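Local atomic coordinates of EDD domain protein, DegV family (Ruminococcus gnavus, PDB entry 3JR7), a protein that is of unknown function but probably binds a lipid such as a fatty acid. Residues 50-55 with 72-77; 27-32 with 283-288; 43-48 with 86-91; 259-264 with 276-281. All coordinates share one frame; numbering follows the deposited sequence.

Interaction 1 of 4, residues 50-55 with 72-77; sequences QIEDTQ and AESTSC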
loop_
_atom_site.group_PDB
_atom_site.type_symbol
_atom_site.label_atom_id
_atom_site.label_comp_id
_atom_site.label_asym_id
_atom_site.label_seq_id
_atom_site.Cartn_x
_atom_site.Cartn_y
_atom_site.Cartn_z
ATOM N N GLN A 50 -4.441 -16.020 6.698
ATOM C CA GLN A 50 -4.571 -17.256 7.471
ATOM C C GLN A 50 -4.315 -17.003 8.965
ATOM O O GLN A 50 -3.233 -16.568 9.355
ATOM C CB GLN A 50 -3.584 -18.289 6.918
ATOM C CG GLN A 50 -3.793 -18.506 5.386
ATOM C CD GLN A 50 -2.894 -17.626 4.477
ATOM O OE1 GLN A 50 -1.743 -17.331 4.818
ATOM N NE2 GLN A 50 -3.402 -17.275 3.297
ATOM N N ILE A 51 -5.332 -17.253 9.786
ATOM C CA ILE A 51 -5.249 -17.082 11.244
ATOM C C ILE A 51 -5.860 -18.342 11.879
ATOM O O ILE A 51 -7.036 -18.622 11.695
ATOM C CB ILE A 51 -6.024 -15.865 11.751
ATOM C CG1 ILE A 51 -5.487 -14.587 11.117
ATOM C CG2 ILE A 51 -5.881 -15.756 13.303
ATOM C CD1 ILE A 51 -6.463 -13.456 11.118
ATOM N N GLU A 52 -5.034 -19.114 12.551
ATOM C CA GLU A 52 -5.468 -20.408 13.126
ATOM C C GLU A 52 -6.043 -21.283 12.013
ATOM O O GLU A 52 -5.286 -21.619 11.106
ATOM C CB GLU A 52 -6.397 -20.168 14.319
ATOM C CG GLU A 52 -5.605 -19.576 15.466
ATOM C CD GLU A 52 -6.441 -19.197 16.688
ATOM O OE1 GLU A 52 -7.634 -18.782 16.550
ATOM O OE2 GLU A 52 -5.852 -19.292 17.787
ATOM N N ASP A 53 -7.331 -21.631 12.033
ATOM C CA ASP A 53 -7.901 -22.533 10.983
ATOM C C ASP A 53 -8.781 -21.799 10.025
ATOM O O ASP A 53 -9.497 -22.420 9.198
ATOM C CB ASP A 53 -8.735 -23.642 11.626
ATOM C CG ASP A 53 -7.898 -24.572 12.452
ATOM O OD1 ASP A 53 -7.005 -25.254 11.871
ATOM O OD2 ASP A 53 -8.130 -24.590 13.689
ATOM N N THR A 54 -8.784 -20.480 10.157
ATOM C CA THR A 54 -9.544 -19.662 9.281
ATOM C C THR A 54 -8.592 -19.250 8.144
ATOM O O THR A 54 -7.429 -18.929 8.345
ATOM C CB THR A 54 -10.112 -18.440 10.019
ATOM O OG1 THR A 54 -10.861 -18.892 11.157
ATOM C CG2 THR A 54 -10.995 -17.618 9.085
ATOM N N GLN A 55 -9.117 -19.335 6.948
ATOM C CA GLN A 55 -8.414 -18.950 5.769
ATOM C C GLN A 55 -9.396 -18.053 5.124
ATOM O O GLN A 55 -10.506 -18.514 4.813
ATOM C CB GLN A 55 -8.256 -20.128 4.851
ATOM C CG GLN A 55 -7.073 -20.932 5.062
ATOM C CD GLN A 55 -7.057 -22.065 4.066
ATOM O OE1 GLN A 55 -7.687 -21.971 2.991
ATOM N NE2 GLN A 55 -6.372 -23.152 4.410
ATOM N N ALA A 72 -7.231 -10.504 17.571
ATOM C CA ALA A 72 -7.131 -10.274 19.031
ATOM C C ALA A 72 -7.295 -11.600 19.790
ATOM O O ALA A 72 -6.614 -11.849 20.793
ATOM C CB ALA A 72 -8.162 -9.251 19.462
ATOM N N GLU A 73 -8.178 -12.459 19.289
ATOM C CA GLU A 73 -8.450 -13.773 19.912
ATOM C C GLU A 73 -7.353 -14.768 19.711
ATOM O O GLU A 73 -7.057 -15.545 20.608
ATOM C CB GLU A 73 -9.718 -14.385 19.329
ATOM C CG GLU A 73 -10.923 -13.720 19.876
ATOM C CD GLU A 73 -12.105 -13.739 18.933
ATOM O OE1 GLU A 73 -12.225 -14.698 18.111
ATOM O OE2 GLU A 73 -12.887 -12.765 19.015
ATOM N N SER A 74 -6.761 -14.762 18.521
ATOM C CA SER A 74 -5.757 -15.737 18.189
ATOM C C SER A 74 -4.416 -15.475 18.854
ATOM O O SER A 74 -3.774 -14.430 18.662
ATOM C CB SER A 74 -5.530 -15.780 16.676
ATOM O OG SER A 74 -4.283 -16.397 16.430
ATOM N N THR A 75 -3.933 -16.486 19.539
ATOM C CA THR A 75 -2.649 -16.405 20.186
ATOM C C THR A 75 -1.518 -16.495 19.157
ATOM O O THR A 75 -0.474 -15.870 19.324
ATOM C CB THR A 75 -2.489 -17.533 21.227
ATOM O OG1 THR A 75 -1.135 -17.543 21.670
ATOM C CG2 THR A 75 -2.813 -18.870 20.627
ATOM N N SER A 76 -1.717 -17.243 18.083
ATOM C CA SER A 76 -0.692 -17.280 17.064
ATOM C C SER A 76 -0.864 -16.122 16.034
ATOM O O SER A 76 -1.952 -15.662 15.686
ATOM C CB SER A 76 -0.681 -18.624 16.376
ATOM O OG SER A 76 -1.981 -18.873 15.892
ATOM N N CYS A 77 0.278 -15.665 15.593
ATOM C CA CYS A 77 0.417 -14.598 14.645
ATOM C C CYS A 77 -0.246 -14.907 13.274
ATOM O O CYS A 77 -0.153 -16.027 12.770
ATOM C CB CYS A 77 1.915 -14.436 14.498
ATOM S SG CYS A 77 2.293 -13.091 13.555
#

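Interaction 2 of 4, residues 27-32 with 283-288; sequences DSCGEF and GISTVY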
loop_
_atom_site.group_PDB
_atom_site.type_symbol
_atom_site.label_atom_id
_atom_site.label_comp_id
_atom_site.label_asym_id
_atom_site.label_seq_id
_atom_site.Cartn_x
_atom_site.Cartn_y
_atom_site.Cartn_z
ATOM N N ASP A 27 -3.010 -5.162 -6.136
ATOM C CA ASP A 27 -3.215 -6.219 -5.165
ATOM C C ASP A 27 -3.980 -5.653 -3.966
ATOM O O ASP A 27 -4.088 -4.438 -3.800
ATOM C CB ASP A 27 -1.933 -6.979 -4.768
ATOM C CG ASP A 27 -0.944 -6.148 -3.946
ATOM O OD1 ASP A 27 -1.342 -5.267 -3.137
ATOM O OD2 ASP A 27 0.257 -6.463 -4.052
ATOM N N SER A 28 -4.578 -6.539 -3.168
ATOM C CA SER A 28 -5.643 -6.105 -2.241
ATOM C C SER A 28 -5.080 -5.256 -1.083
ATOM O O SER A 28 -5.797 -4.582 -0.398
ATOM C CB SER A 28 -6.398 -7.308 -1.710
ATOM O OG SER A 28 -5.558 -8.118 -0.950
ATOM N N CYS A 29 -3.772 -5.264 -0.910
ATOM C CA CYS A 29 -3.160 -4.404 0.110
ATOM C C CYS A 29 -3.453 -2.938 -0.173
ATOM O O CYS A 29 -3.711 -2.150 0.751
ATOM C CB CYS A 29 -1.657 -4.670 0.228
ATOM S SG CYS A 29 -0.936 -3.778 1.610
ATOM N N GLY A 30 -3.477 -2.581 -1.447
ATOM C CA GLY A 30 -3.684 -1.214 -1.842
ATOM C C GLY A 30 -5.128 -0.818 -1.714
ATOM O O GLY A 30 -5.956 -1.352 -2.466
ATOM N N GLU A 31 -5.434 0.139 -0.823
ATOM C CA GLU A 31 -6.830 0.510 -0.568
ATOM C C GLU A 31 -7.431 1.256 -1.750
ATOM O O GLU A 31 -6.721 1.943 -2.422
ATOM C CB GLU A 31 -6.951 1.408 0.692
ATOM C CG GLU A 31 -6.642 0.772 2.025
ATOM C CD GLU A 31 -5.174 0.499 2.271
ATOM O OE1 GLU A 31 -4.299 1.124 1.597
ATOM O OE2 GLU A 31 -4.902 -0.331 3.166
ATOM N N PHE A 32 -8.737 1.112 -2.011
ATOM C CA PHE A 32 -9.460 1.991 -2.964
ATOM C C PHE A 32 -10.320 2.980 -2.219
ATOM O O PHE A 32 -11.005 2.594 -1.283
ATOM C CB PHE A 32 -10.408 1.221 -3.902
ATOM C CG PHE A 32 -9.712 0.347 -4.929
ATOM C CD1 PHE A 32 -8.330 0.393 -5.128
ATOM C CD2 PHE A 32 -10.464 -0.532 -5.692
ATOM C CE1 PHE A 32 -7.728 -0.438 -6.064
ATOM C CE2 PHE A 32 -9.889 -1.326 -6.619
ATOM C CZ PHE A 32 -8.491 -1.296 -6.808
ATOM N N GLY A 283 -7.569 -5.429 4.252
ATOM C CA GLY A 283 -7.300 -6.645 5.028
ATOM C C GLY A 283 -5.820 -6.868 5.284
ATOM O O GLY A 283 -5.390 -7.083 6.434
ATOM N N ILE A 284 -5.006 -6.847 4.215
ATOM C CA ILE A 284 -3.560 -7.066 4.431
ATOM C C ILE A 284 -2.947 -5.926 5.269
ATOM O O ILE A 284 -2.156 -6.175 6.175
ATOM C CB ILE A 284 -2.836 -7.215 3.096
ATOM C CG1 ILE A 284 -3.329 -8.496 2.396
ATOM C CG2 ILE A 284 -1.310 -7.247 3.292
ATOM C CD1 ILE A 284 -2.956 -9.806 3.110
ATOM N N SER A 285 -3.350 -4.697 4.994
ATOM C CA SER A 285 -2.869 -3.556 5.750
ATOM C C SER A 285 -3.236 -3.675 7.240
ATOM O O SER A 285 -2.418 -3.403 8.119
ATOM C CB SER A 285 -3.396 -2.254 5.136
ATOM O OG SER A 285 -2.802 -1.978 3.837
ATOM N N THR A 286 -4.479 -4.086 7.511
ATOM C CA THR A 286 -4.918 -4.341 8.880
ATOM C C THR A 286 -4.083 -5.411 9.560
ATOM O O THR A 286 -3.620 -5.212 10.696
ATOM C CB THR A 286 -6.377 -4.725 8.888
ATOM O OG1 THR A 286 -7.141 -3.567 8.489
ATOM C CG2 THR A 286 -6.794 -5.259 10.246
ATOM N N VAL A 287 -3.834 -6.523 8.866
ATOM C CA VAL A 287 -3.057 -7.597 9.458
ATOM C C VAL A 287 -1.666 -7.138 9.916
ATOM O O VAL A 287 -1.210 -7.495 11.008
ATOM C CB VAL A 287 -2.933 -8.781 8.485
ATOM C CG1 VAL A 287 -1.883 -9.783 8.963
ATOM C CG2 VAL A 287 -4.330 -9.483 8.286
ATOM N N TYR A 288 -0.976 -6.357 9.088
ATOM C CA TYR A 288 0.385 -5.909 9.409
ATOM C C TYR A 288 0.438 -4.596 10.199
ATOM O O TYR A 288 1.367 -4.392 10.987
ATOM C CB TYR A 288 1.246 -5.876 8.132
ATOM C CG TYR A 288 1.545 -7.292 7.660
ATOM C CD1 TYR A 288 2.523 -8.061 8.297
ATOM C CD2 TYR A 288 0.799 -7.902 6.691
ATOM C CE1 TYR A 288 2.809 -9.327 7.906
ATOM C CE2 TYR A 288 1.068 -9.245 6.284
ATOM C CZ TYR A 288 2.068 -9.938 6.907
ATOM O OH TYR A 288 2.365 -11.255 6.587
#

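Interaction 3 of 4, residues 43-48 with 86-91; sequences EHVALG and ERYMES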
loop_
_atom_site.group_PDB
_atom_site.type_symbol
_atom_site.label_atom_id
_atom_site.label_comp_id
_atom_site.label_asym_id
_atom_site.label_seq_id
_atom_site.Cartn_x
_atom_site.Cartn_y
_atom_site.Cartn_z
ATOM N N GLU A 43 -9.233 -2.581 -10.392
ATOM C CA GLU A 43 -9.628 -3.923 -10.012
ATOM C C GLU A 43 -8.640 -4.475 -9.018
ATOM O O GLU A 43 -7.425 -4.298 -9.190
ATOM C CB GLU A 43 -9.651 -4.833 -11.248
ATOM C CG GLU A 43 -9.883 -6.264 -10.932
ATOM C CD GLU A 43 -9.982 -7.185 -12.161
ATOM O OE1 GLU A 43 -10.411 -6.736 -13.219
ATOM O OE2 GLU A 43 -9.668 -8.389 -12.021
ATOM N N HIS A 44 -9.132 -5.148 -7.987
ATOM C CA HIS A 44 -8.252 -5.769 -7.000
ATOM C C HIS A 44 -7.995 -7.216 -7.412
ATOM O O HIS A 44 -8.869 -7.870 -7.955
ATOM C CB HIS A 44 -8.866 -5.828 -5.578
ATOM C CG HIS A 44 -8.766 -4.556 -4.788
ATOM N ND1 HIS A 44 -7.566 -3.889 -4.591
ATOM C CD2 HIS A 44 -9.690 -3.893 -4.051
ATOM C CE1 HIS A 44 -7.767 -2.846 -3.807
ATOM N NE2 HIS A 44 -9.053 -2.811 -3.482
ATOM N N VAL A 45 -6.805 -7.697 -7.080
ATOM C CA VAL A 45 -6.449 -9.106 -7.025
ATOM C C VAL A 45 -6.134 -9.419 -5.579
ATOM O O VAL A 45 -5.233 -8.795 -4.969
ATOM C CB VAL A 45 -5.269 -9.437 -7.981
ATOM C CG1 VAL A 45 -4.760 -10.838 -7.786
ATOM C CG2 VAL A 45 -5.746 -9.265 -9.419
ATOM N N ALA A 46 -6.891 -10.355 -5.007
ATOM C CA ALA A 46 -6.898 -10.587 -3.560
ATOM C C ALA A 46 -5.749 -11.434 -3.091
ATOM O O ALA A 46 -5.376 -12.438 -3.744
ATOM C CB ALA A 46 -8.242 -11.239 -3.135
ATOM N N LEU A 47 -5.162 -11.018 -1.971
ATOM C CA LEU A 47 -4.265 -11.872 -1.220
ATOM C C LEU A 47 -5.050 -12.765 -0.271
ATOM O O LEU A 47 -6.248 -12.562 -0.067
ATOM C CB LEU A 47 -3.269 -11.030 -0.403
ATOM C CG LEU A 47 -2.072 -10.491 -1.163
ATOM C CD1 LEU A 47 -2.391 -9.158 -1.889
ATOM C CD2 LEU A 47 -0.859 -10.379 -0.229
ATOM N N GLY A 48 -4.367 -13.746 0.307
ATOM C CA GLY A 48 -4.958 -14.626 1.346
ATOM C C GLY A 48 -4.527 -14.245 2.746
ATOM O O GLY A 48 -3.435 -13.733 2.937
ATOM N N GLU A 86 -1.641 -17.282 -11.695
ATOM C CA GLU A 86 -2.774 -17.606 -12.533
ATOM C C GLU A 86 -3.880 -16.602 -12.336
ATOM O O GLU A 86 -4.538 -16.232 -13.295
ATOM C CB GLU A 86 -3.279 -19.020 -12.237
ATOM C CG GLU A 86 -2.267 -20.094 -12.708
ATOM C CD GLU A 86 -1.010 -20.230 -11.796
ATOM O OE1 GLU A 86 -1.081 -19.883 -10.581
ATOM O OE2 GLU A 86 0.030 -20.748 -12.308
ATOM N N ARG A 87 -4.083 -16.159 -11.093
ATOM C CA ARG A 87 -5.045 -15.117 -10.852
ATOM C C ARG A 87 -4.654 -13.812 -11.547
ATOM O O ARG A 87 -5.514 -13.088 -12.028
ATOM C CB ARG A 87 -5.201 -14.825 -9.373
ATOM C CG ARG A 87 -6.643 -14.589 -8.972
ATOM C CD ARG A 87 -7.191 -15.814 -8.191
ATOM N NE ARG A 87 -6.113 -16.276 -7.310
ATOM C CZ ARG A 87 -5.595 -15.573 -6.285
ATOM N NH1 ARG A 87 -6.098 -14.358 -5.939
ATOM N NH2 ARG A 87 -4.568 -16.110 -5.607
ATOM N N TYR A 88 -3.371 -13.473 -11.542
ATOM C CA TYR A 88 -2.952 -12.246 -12.211
ATOM C C TYR A 88 -3.184 -12.378 -13.710
ATOM O O TYR A 88 -3.728 -11.471 -14.363
ATOM C CB TYR A 88 -1.503 -11.941 -11.905
ATOM C CG TYR A 88 -1.267 -11.157 -10.633
ATOM C CD1 TYR A 88 -1.658 -9.815 -10.544
ATOM C CD2 TYR A 88 -0.538 -11.710 -9.565
ATOM C CE1 TYR A 88 -1.420 -9.095 -9.435
ATOM C CE2 TYR A 88 -0.242 -10.950 -8.443
ATOM C CZ TYR A 88 -0.712 -9.650 -8.396
ATOM O OH TYR A 88 -0.446 -8.876 -7.314
HETATM N N MSE A 89 -2.790 -13.536 -14.253
HETATM C CA MSE A 89 -3.010 -13.780 -15.690
HETATM C C MSE A 89 -4.453 -13.577 -16.098
HETATM O O MSE A 89 -4.743 -12.909 -17.091
HETATM C CB MSE A 89 -2.550 -15.182 -16.108
HETATM C CG MSE A 89 -2.648 -15.385 -17.630
HETATM SE SE MSE A 89 -2.509 -17.261 -18.143
HETATM C CE MSE A 89 -4.406 -17.701 -17.875
ATOM N N GLU A 90 -5.364 -14.148 -15.340
ATOM C CA GLU A 90 -6.780 -14.023 -15.650
ATOM C C GLU A 90 -7.250 -12.563 -15.597
ATOM O O GLU A 90 -8.084 -12.150 -16.401
ATOM C CB GLU A 90 -7.613 -14.902 -14.700
ATOM C CG GLU A 90 -7.364 -16.412 -14.907
ATOM C CD GLU A 90 -7.855 -17.317 -13.750
ATOM O OE1 GLU A 90 -8.570 -16.818 -12.845
ATOM O OE2 GLU A 90 -7.510 -18.535 -13.760
ATOM N N SER A 91 -6.705 -11.767 -14.677
ATOM C CA SER A 91 -7.064 -10.346 -14.602
ATOM C C SER A 91 -6.541 -9.551 -15.800
ATOM O O SER A 91 -7.082 -8.502 -16.137
ATOM C CB SER A 91 -6.570 -9.715 -13.303
ATOM O OG SER A 91 -5.144 -9.450 -13.335
HETATM O O HOH W 1 -5.132 -15.103 -2.825
#

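Interaction 4 of 4, residues 259-264 with 276-281; sequences RAKEVQ and SFIVDT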
loop_
_atom_site.group_PDB
_atom_site.type_symbol
_atom_site.label_atom_id
_atom_site.label_comp_id
_atom_site.label_asym_id
_atom_site.label_seq_id
_atom_site.Cartn_x
_atom_site.Cartn_y
_atom_site.Cartn_z
ATOM N N ARG A 259 -7.072 9.789 15.150
ATOM C CA ARG A 259 -5.620 9.829 14.994
ATOM C C ARG A 259 -5.209 10.163 13.533
ATOM O O ARG A 259 -4.313 10.955 13.317
ATOM C CB ARG A 259 -5.040 8.514 15.438
ATOM C CG ARG A 259 -3.534 8.458 15.366
ATOM C CD ARG A 259 -3.059 7.127 15.919
ATOM N NE ARG A 259 -3.323 7.101 17.342
ATOM C CZ ARG A 259 -3.412 6.016 18.107
ATOM N NH1 ARG A 259 -3.297 4.793 17.612
ATOM N NH2 ARG A 259 -3.614 6.175 19.406
ATOM N N ALA A 260 -5.890 9.589 12.541
ATOM C CA ALA A 260 -5.649 9.963 11.156
ATOM C C ALA A 260 -5.864 11.469 10.924
ATOM O O ALA A 260 -5.051 12.154 10.271
ATOM C CB ALA A 260 -6.532 9.136 10.200
ATOM N N LYS A 261 -6.951 11.991 11.448
ATOM C CA LYS A 261 -7.238 13.417 11.287
ATOM C C LYS A 261 -6.184 14.320 11.929
ATOM O O LYS A 261 -5.858 15.370 11.391
ATOM C CB LYS A 261 -8.636 13.743 11.840
ATOM C CG LYS A 261 -9.727 13.291 10.867
ATOM C CD LYS A 261 -11.100 13.640 11.335
ATOM C CE LYS A 261 -12.205 12.940 10.529
ATOM N NZ LYS A 261 -12.014 13.052 9.039
ATOM N N GLU A 262 -5.665 13.901 13.071
ATOM C CA GLU A 262 -4.627 14.663 13.767
ATOM C C GLU A 262 -3.322 14.662 12.959
ATOM O O GLU A 262 -2.664 15.685 12.818
ATOM C CB GLU A 262 -4.399 14.096 15.173
ATOM C CG GLU A 262 -3.253 14.720 15.951
ATOM C CD GLU A 262 -3.458 16.238 16.202
ATOM O OE1 GLU A 262 -4.553 16.786 15.899
ATOM O OE2 GLU A 262 -2.504 16.884 16.688
ATOM N N VAL A 263 -2.973 13.515 12.378
ATOM C CA VAL A 263 -1.806 13.446 11.499
ATOM C C VAL A 263 -1.979 14.365 10.318
ATOM O O VAL A 263 -1.058 15.089 9.971
ATOM C CB VAL A 263 -1.517 11.979 11.065
ATOM C CG1 VAL A 263 -0.471 11.913 9.960
ATOM C CG2 VAL A 263 -1.109 11.202 12.299
ATOM N N GLN A 264 -3.179 14.385 9.739
ATOM C CA GLN A 264 -3.434 15.210 8.597
ATOM C C GLN A 264 -3.198 16.691 8.985
ATOM O O GLN A 264 -2.561 17.476 8.223
ATOM C CB GLN A 264 -4.846 14.931 8.083
ATOM C CG GLN A 264 -5.257 15.625 6.791
ATOM C CD GLN A 264 -6.665 15.310 6.429
ATOM O OE1 GLN A 264 -7.558 15.416 7.279
ATOM N NE2 GLN A 264 -6.886 14.833 5.184
ATOM N N SER A 276 -5.354 15.831 -0.021
ATOM C CA SER A 276 -5.097 14.633 0.758
ATOM C C SER A 276 -6.374 13.851 1.026
ATOM O O SER A 276 -7.492 14.376 0.930
ATOM C CB SER A 276 -4.398 14.986 2.080
ATOM O OG SER A 276 -5.291 15.685 2.948
ATOM N N PHE A 277 -6.198 12.591 1.384
ATOM C CA PHE A 277 -7.297 11.823 1.786
ATOM C C PHE A 277 -6.904 10.790 2.795
ATOM O O PHE A 277 -5.721 10.440 2.919
ATOM C CB PHE A 277 -7.935 11.172 0.561
ATOM C CG PHE A 277 -7.059 10.180 -0.129
ATOM C CD1 PHE A 277 -7.034 8.852 0.285
ATOM C CD2 PHE A 277 -6.282 10.563 -1.208
ATOM C CE1 PHE A 277 -6.227 7.923 -0.355
ATOM C CE2 PHE A 277 -5.478 9.596 -1.892
ATOM C CZ PHE A 277 -5.452 8.304 -1.442
ATOM N N ILE A 278 -7.930 10.289 3.501
ATOM C CA ILE A 278 -7.797 9.286 4.545
ATOM C C ILE A 278 -8.629 8.069 4.194
ATOM O O ILE A 278 -9.775 8.215 3.725
ATOM C CB ILE A 278 -8.298 9.859 5.912
ATOM C CG1 ILE A 278 -7.417 11.036 6.380
ATOM C CG2 ILE A 278 -8.327 8.796 6.952
ATOM C CD1 ILE A 278 -7.952 11.755 7.654
ATOM N N VAL A 279 -8.088 6.883 4.410
ATOM C CA VAL A 279 -8.809 5.621 4.175
ATOM C C VAL A 279 -8.606 4.646 5.296
ATOM O O VAL A 279 -7.588 4.698 6.006
ATOM C CB VAL A 279 -8.363 4.875 2.899
ATOM C CG1 VAL A 279 -8.839 5.581 1.746
ATOM C CG2 VAL A 279 -6.799 4.650 2.878
ATOM N N ASP A 280 -9.566 3.733 5.421
ATOM C CA ASP A 280 -9.464 2.597 6.310
ATOM C C ASP A 280 -8.541 1.593 5.694
ATOM O O ASP A 280 -8.572 1.378 4.481
ATOM C CB ASP A 280 -10.819 1.934 6.551
ATOM C CG ASP A 280 -11.767 2.845 7.322
ATOM O OD1 ASP A 280 -11.561 2.995 8.522
ATOM O OD2 ASP A 280 -12.636 3.463 6.696
ATOM N N THR A 281 -7.738 0.967 6.527
ATOM C CA THR A 281 -6.803 -0.042 6.039
ATOM C C THR A 281 -7.514 -1.277 5.415
ATOM O O THR A 281 -8.549 -1.752 5.902
ATOM C CB THR A 281 -5.892 -0.541 7.139
ATOM O OG1 THR A 281 -6.660 -0.809 8.311
ATOM C CG2 THR A 281 -4.796 0.468 7.466
#

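Interaction 1 of 4, residues 50-55 with 72-77
Glu52 and Ser74 meet where the tip of a beta hairpin touches the end of a helix, and with Ile51 they account for most of the surface that residues 50-55 and 72-77 bury against each other. The hairpin reverses through a type II' turn from Ile51 to Thr54, whose ends are joined by a pair of backbone bonds. Glu52 occupies the first corner of that turn. Its CG stands anti to the carbonyl carbon (chi1 -69°) and the chain beyond runs out extended, which carries the carboxylate across to Ser74 although CB itself does not head there. The carboxylate leans on the serine by packing, with Glu52 CD 3.5 Å from Ser74 CB. Its OE2 also approaches Thr75 N, at 3.8 Å. Glu52 CG passes 3.7 Å from Ser76 OG.

Ser74, the first residue to leave helical geometry, points its CB at the hairpin. Ile51 CG2 presses against it at 3.4 Å from Ser74 CB, a tight carbon pair. The serine hydroxyl is engaged within its own segment: OG donates to Ser76 O over 2.6 Å, in the carbonyl plane and on a lone pair, bracing the chain as it leaves the helix. No hydrogen bond links the segments.

Ile51 also packs on Leu67, Lys70 and Ile71 of helix 64-73, and Glu52 OE1 has a long, weak ion pair with Lys70. The contact thus seats the hairpin between strands 42-51 and 54-57 against the C-terminal end of helix 64-73, toward the edge of the molecule.

Interaction 2 of 4, residues 27-32 with 283-288
Ser285, near the start of helix 283-289, reaches across to the loop that follows strand 22-27 and can be followed atom by atom. Its CB points at the loop and already lies 3.1 Å from Glu31 OE2. With OG turned anti to the carbonyl carbon (chi1 -69°), the hydroxyl donates to that same Glu31 OE2 over 2.8 Å, approaching on the syn side and 16° out of the carboxylate plane. OG also sits 3.2 Å from Cys29 O and 3.4 Å from Cys29 SG, so the tip of the serine lies against both the backbone and the sulfur of Cys29.

Glu31 meets it by bending at chi2 (73°), which folds the carboxylate back toward the helix. OE2 accepts a second bond from Ser282 N and OE1 is bonded to Ser140, so both oxygens of this buried group are engaged and its rotation is probably fixed.

Beside this polar pair, Cys29 SG packs 3.9 Å from Ile284 CG2. Ser28 OG lies 4.0 Å from Ile284 CG1, but its polar partner is Asp58.

Ser285 and Tyr288 line the pocket that holds a polyether molecule, probably from the crystallisation liquor, and Ile284 lies about 4 Å from it by its side chain. Around the contact, Ile284 rests on Leu47 and Ile49, Thr286 and Val287 face Leu67, and Val287 and Tyr288 touch Thr185, so helix 283-289 packs between strand 42-51 of the first sheet and helices 64-73 and 184-188.

Interaction 3 of 4, residues 43-48 with 86-91
Val45 and Tyr88 join strand 42-51 to helix 85-92, which packs on a face of the mixed sheet of the N-terminal half in an alpha/beta layer. The strand and helix segments run nearly antiparallel, at 162° with axes 9.6 Å apart.

The apolar part centres on Val45, which points into the interface. Its CG1, anti to the backbone N, makes a CH-pi contact over the centre of one face of the Tyr88 ring, 4.2 Å from the centroid. On the other branch, CG2 lies 4.0 Å from Ser91 OG. Glu43 OE2 rests against Ser91 CB, and the Tyr88 ring touches Val101 and Thr103 of strand 98-103.

The polar bonds come in two places. Around the buried helix face, Ser91 OG donates to Tyr88 O at 2.7 Å, holding that hydroxyl to its own helix, Tyr88 OH bonds to Ser111, and Glu43 OE1 forms a salt bridge with Lys23. On the partly exposed side, Arg87 bends at chi2 and chi3 to reach Ala46. A water donates to Ala46 O and accepts a weak bond from Arg87 NH2, and beside it Arg87 NH1 donates to Ala46 O over 3.0 Å, at 162°, with the oxygen 1° out of the guanidinium plane.

Interaction 4 of 4, residues 259-264 with 276-281
A beta-alpha-beta unit, strand 248-253, helix 257-270 and strand 275-280, contains this contact: the helix runs back alongside the last strand, which is an outermost strand of its sheet within the chain. The helix and strand segments run close to antiparallel, at 160° with axes 9.5 Å apart.

Ile278 is the centre of the packing and points at the helix. CG2, anti to the backbone N, lies 3.7 Å from Ala260 CB. CD1, at the far end of the other branch, slots between helix residues: it lies against the backbone N and the CG of Lys261 and is 3.7 Å from Gln264 OE1. The lysine chain crosses the isoleucine at about a right angle.

One turn on from Ala260, Gln264 stretches its side chain out, with CG anti to the backbone N, and reaches the start of the strand. There NE2 donates to Ser276 OG over 2.9 Å, with the serine oxygen 26° out of the amide plane and the bond bent to 143°.

The Ala260 and Ile278 carbons therefore supply the apolar fit, Ala260 also meeting Ile294, and one bent amide-to-hydroxyl bond joins Gln264 to Ser276 beside it; the bonding across the contact is between neutral groups.

Interaction 2 is the buried contact of the set, made by residues far apart in sequence, whereas interaction 4 is a surface contact and interactions 1 and 3 are partly buried. Interactions 1 and 3 share strand 42-51, one at its hairpin end and the other farther back, with centres about 24 Å apart. Interaction 2 touches both interaction 3, through Ser28 OG and Leu47 N, and interaction 4, through the hydroxyls of Thr286 and Thr281. Chemistry follows place: a buried carboxylate takes a hydroxyl in interaction 2, aromatic packing joins an arginine-to-backbone bond in interaction 3, aliphatic packing meets an amide in interaction 4, and interaction 1 relies on packing alone.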